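Local coordinates for protein FeeM (Uncultured bacterium, PDB 2G0B) that probably joins a fatty acyl group, delivered by an acyl carrier protein, to the amino group of tyrosine, making N-acyl tyrosines, at residues S142-H147 and V168-I173. Numbering follows the deposited sequence.
With NLT (N-dodecanoyl-L-tyrosine), chain I.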
ATOM      1  N   SER A 142       2.280  -6.209   3.383  1.00 40.49           N
ATOM      2  CA  SER A 142       2.596  -6.582   4.751  1.00 40.51           C
ATOM      3  C   SER A 142       1.942  -5.563   5.649  1.00 40.31           C
ATOM      4  O   SER A 142       2.251  -4.377   5.589  1.00 40.28           O
ATOM      5  CB  SER A 142       4.099  -6.657   4.979  1.00 40.53           C
ATOM      6  OG  SER A 142       4.713  -5.437   4.637  1.00 41.87           O
ATOM      7  N   ILE A 143       1.005  -6.035   6.452  1.00 40.25           N
ATOM      8  CA  ILE A 143       0.075  -5.170   7.167  1.00 40.20           C
ATOM      9  C   ILE A 143       0.067  -5.435   8.667  1.00 40.23           C
ATOM     10  O   ILE A 143       0.336  -6.558   9.119  1.00 40.36           O
ATOM     11  CB  ILE A 143      -1.350  -5.381   6.613  1.00 40.15           C
ATOM     12  CG1 ILE A 143      -1.607  -6.862   6.345  1.00 40.14           C
ATOM     13  CG2 ILE A 143      -1.542  -4.612   5.348  1.00 40.25           C
ATOM     14  CD1 ILE A 143      -2.875  -7.358   6.927  1.00 40.65           C
ATOM     15  N   ASN A 144      -0.259  -4.407   9.436  1.00 40.08           N
ATOM     16  CA  ASN A 144      -0.482  -4.574  10.853  1.00 40.09           C
ATOM     17  C   ASN A 144      -1.686  -5.483  11.071  1.00 40.23           C
ATOM     18  O   ASN A 144      -2.715  -5.302  10.413  1.00 40.60           O
ATOM     19  CB  ASN A 144      -0.735  -3.230  11.500  1.00 40.02           C
ATOM     20  CG  ASN A 144      -0.658  -3.291  12.985  1.00 40.18           C
ATOM     21  OD1 ASN A 144      -1.612  -3.684  13.648  1.00 40.43           O
ATOM     22  ND2 ASN A 144       0.498  -2.944  13.531  1.00 40.66           N
ATOM     23  N   PRO A 145      -1.567  -6.458  11.985  1.00 40.14           N
ATOM     24  CA  PRO A 145      -2.637  -7.429  12.245  1.00 40.07           C
ATOM     25  C   PRO A 145      -4.031  -6.847  12.493  1.00 40.10           C
ATOM     26  O   PRO A 145      -5.000  -7.597  12.431  1.00 40.09           O
ATOM     27  CB  PRO A 145      -2.149  -8.144  13.504  1.00 40.13           C
ATOM     28  CG  PRO A 145      -0.699  -8.019  13.464  1.00 39.99           C
ATOM     29  CD  PRO A 145      -0.377  -6.730  12.816  1.00 40.03           C
ATOM     30  N   LYS A 146      -4.137  -5.545  12.758  1.00 40.20           N
ATOM     31  CA  LYS A 146      -5.442  -4.945  13.058  1.00 40.40           C
ATOM     32  C   LYS A 146      -6.311  -4.768  11.823  1.00 40.46           C
ATOM     33  O   LYS A 146      -7.543  -4.753  11.923  1.00 40.65           O
ATOM     34  CB  LYS A 146      -5.315  -3.632  13.857  1.00 40.29           C
ATOM     35  CG  LYS A 146      -4.671  -2.476  13.123  1.00 40.45           C
ATOM     36  CD  LYS A 146      -4.020  -1.528  14.106  1.00 40.51           C
ATOM     37  CE  LYS A 146      -3.560  -0.261  13.447  1.00 40.31           C
ATOM     38  NZ  LYS A 146      -3.480   0.839  14.450  1.00 40.51           N
ATOM     39  N   HIS A 147      -5.673  -4.681  10.661  1.00 40.41           N
ATOM     40  CA  HIS A 147      -6.396  -4.545   9.403  1.00 40.44           C
ATOM     41  C   HIS A 147      -6.461  -5.855   8.643  1.00 40.28           C
ATOM     42  O   HIS A 147      -6.878  -5.887   7.498  1.00 40.22           O
ATOM     43  CB  HIS A 147      -5.753  -3.473   8.542  1.00 40.59           C
ATOM     44  CG  HIS A 147      -5.687  -2.140   9.203  1.00 40.92           C
ATOM     45  ND1 HIS A 147      -6.811  -1.376   9.448  1.00 41.18           N
ATOM     46  CD2 HIS A 147      -4.639  -1.441   9.695  1.00 41.03           C
ATOM     47  CE1 HIS A 147      -6.453  -0.255  10.050  1.00 41.35           C
ATOM     48  NE2 HIS A 147      -5.142  -0.273  10.219  1.00 41.58           N
ATOM     49  N   VAL A 168       9.921  -1.859  10.775  1.00 40.56           N
ATOM     50  CA  VAL A 168       8.893  -1.028  11.372  1.00 40.48           C
ATOM     51  C   VAL A 168       8.827  -1.164  12.907  1.00 40.45           C
ATOM     52  O   VAL A 168       8.225  -0.317  13.581  1.00 40.45           O
ATOM     53  CB  VAL A 168       7.522  -1.352  10.746  1.00 40.46           C
ATOM     54  CG1 VAL A 168       6.522  -0.375  11.173  1.00 40.55           C
ATOM     55  CG2 VAL A 168       7.618  -1.323   9.243  1.00 40.68           C
ATOM     56  N   ASN A 169       9.516  -2.180  13.448  1.00 40.35           N
ATOM     57  CA  ASN A 169       9.379  -2.596  14.857  1.00 40.31           C
ATOM     58  C   ASN A 169       7.916  -2.736  15.278  1.00 40.27           C
ATOM     59  O   ASN A 169       7.452  -2.094  16.230  1.00 40.22           O
ATOM     60  CB  ASN A 169      10.172  -1.699  15.827  1.00 40.36           C
ATOM     61  CG  ASN A 169      10.607  -2.448  17.097  1.00 40.77           C
ATOM     62  OD1 ASN A 169      11.521  -3.278  17.064  1.00 40.94           O
ATOM     63  ND2 ASN A 169       9.936  -2.169  18.210  1.00 41.05           N
ATOM     64  N   ALA A 170       7.195  -3.556  14.520  1.00 40.21           N
ATOM     65  CA  ALA A 170       5.790  -3.834  14.756  1.00 40.18           C
ATOM     66  C   ALA A 170       5.465  -5.206  14.139  1.00 40.21           C
ATOM     67  O   ALA A 170       6.205  -5.677  13.266  1.00 40.19           O
ATOM     68  CB  ALA A 170       4.943  -2.748  14.140  1.00 40.09           C
ATOM     69  N   PRO A 171       4.403  -5.873  14.616  1.00 40.22           N
ATOM     70  CA  PRO A 171       3.984  -7.163  14.042  1.00 40.14           C
ATOM     71  C   PRO A 171       3.455  -7.001  12.628  1.00 40.21           C
ATOM     72  O   PRO A 171       2.952  -5.920  12.287  1.00 40.29           O
ATOM     73  CB  PRO A 171       2.843  -7.600  14.963  1.00 40.12           C
ATOM     74  CG  PRO A 171       2.989  -6.782  16.180  1.00 40.16           C
ATOM     75  CD  PRO A 171       3.550  -5.481  15.755  1.00 40.15           C
ATOM     76  N   ALA A 172       3.558  -8.056  11.817  1.00 40.21           N
ATOM     77  CA  ALA A 172       3.048  -8.030  10.435  1.00 40.27           C
ATOM     78  C   ALA A 172       2.657  -9.418   9.929  1.00 40.31           C
ATOM     79  O   ALA A 172       3.302 -10.410  10.278  1.00 40.38           O
ATOM     80  CB  ALA A 172       4.082  -7.404   9.496  1.00 40.11           C
ATOM     81  N   ILE A 173       1.586  -9.484   9.128  1.00 40.26           N
ATOM     82  CA  ILE A 173       1.312 -10.670   8.299  1.00 40.30           C
ATOM     83  C   ILE A 173       1.412 -10.296   6.839  1.00 40.21           C
ATOM     84  O   ILE A 173       1.181  -9.143   6.474  1.00 40.38           O
ATOM     85  CB  ILE A 173      -0.094 -11.328   8.595  1.00 40.46           C
ATOM     86  CG1 ILE A 173      -1.208 -10.329   8.491  1.00 40.81           C
ATOM     87  CG2 ILE A 173      -0.161 -11.894   9.983  1.00 40.29           C
ATOM     88  CD1 ILE A 173      -1.871 -10.108   9.842  1.00 41.57           C
TER
HETATM   89  N   NLT I 400       2.305  -1.506   5.351  1.00 41.30           N
HETATM   90  C1  NLT I 400       1.320  -0.863   4.711  1.00 41.25           C
HETATM   91  OL  NLT I 400       1.294   0.353   4.552  1.00 41.83           O
HETATM   92  C2  NLT I 400       0.186  -1.734   4.196  1.00 41.04           C
HETATM   93  C3  NLT I 400      -0.251  -1.363   2.772  1.00 40.69           C
HETATM   94  C4  NLT I 400      -1.687  -1.828   2.479  1.00 40.47           C
HETATM   95  C5  NLT I 400      -2.129  -1.431   1.067  1.00 40.17           C
HETATM   96  C6  NLT I 400      -3.388  -2.166   0.608  1.00 39.76           C
HETATM   97  C7  NLT I 400      -3.600  -2.036  -0.902  1.00 39.86           C
HETATM   98  C8  NLT I 400      -5.043  -2.341  -1.287  1.00 40.29           C
HETATM   99  C9  NLT I 400      -5.286  -2.288  -2.802  1.00 41.18           C
HETATM  100  C10 NLT I 400      -6.227  -3.429  -3.186  1.00 41.95           C
HETATM  101  C11 NLT I 400      -6.462  -3.576  -4.690  1.00 41.97           C
HETATM  102  C12 NLT I 400      -7.625  -4.537  -4.941  1.00 41.88           C
HETATM  103  CA  NLT I 400       3.431  -0.852   6.020  1.00 41.48           C
HETATM  104  CB  NLT I 400       4.330  -1.896   6.675  1.00 41.31           C
HETATM  105  CG  NLT I 400       3.869  -2.223   8.079  1.00 40.55           C
HETATM  106  CD2 NLT I 400       3.799  -1.230   9.046  1.00 39.54           C
HETATM  107  CE2 NLT I 400       3.377  -1.537  10.328  1.00 39.17           C
HETATM  108  CZ  NLT I 400       3.041  -2.837  10.647  1.00 39.63           C
HETATM  109  CE1 NLT I 400       3.104  -3.835   9.682  1.00 39.76           C
HETATM  110  CD1 NLT I 400       3.521  -3.529   8.398  1.00 39.72           C
HETATM  111  OH  NLT I 400       2.640  -3.129  11.875  1.00 39.84           O
HETATM  112  C   NLT I 400       4.292  -0.073   5.070  1.00 41.92           C
HETATM  113  O   NLT I 400       4.473  -0.537   3.924  1.00 42.23           O
HETATM  114  O2  NLT I 400       4.804   1.010   5.454  1.00 42.22           O
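I143 and I173 face each other as an antiparallel hydrogen-bonded pair, joining neighbouring strands 138-143 and 170-178 in the mixed sheet of this acetyltransferase-like fold. I143 N donates a hydrogen bond to I173 O (3.1 Å), and I173 N donates one to I143 O (3.2 Å). Their side chains lie on the same face and run obliquely across one another: I143 CD1 meets I173 CG1 at 3.7 Å, while I173 CD1 reaches on to P145 CA. Helix 148-153 covers the pair, with D148 touching both isoleucines and Y151 touching I143. After I143 the chain turns across the other strand, and the ring of P145 sets its CG against P171 CB, the two prolines at roughly a right angle.

Strand 138-143 ends at I143, and the dodecanoyl-tyrosine product sits beside the turn that follows. Its amide N donates to S142 O in a nearly straight bond (174°), and CG2 of I143 touches the start of the acyl chain. V168 puts its methyls over one face of the tyrosyl ring, while A172 CB comes in beside the ring at CE1. N144 has CG anti to its own N (chi1 -167°), which carries the amide to the phenol, while OD1 accepts from K146 N in an Asx turn that probably helps fix the amide's rotation. The phenol OH accepts from N144 ND2 at 2.7 Å and donates to P171 O at 2.8 Å.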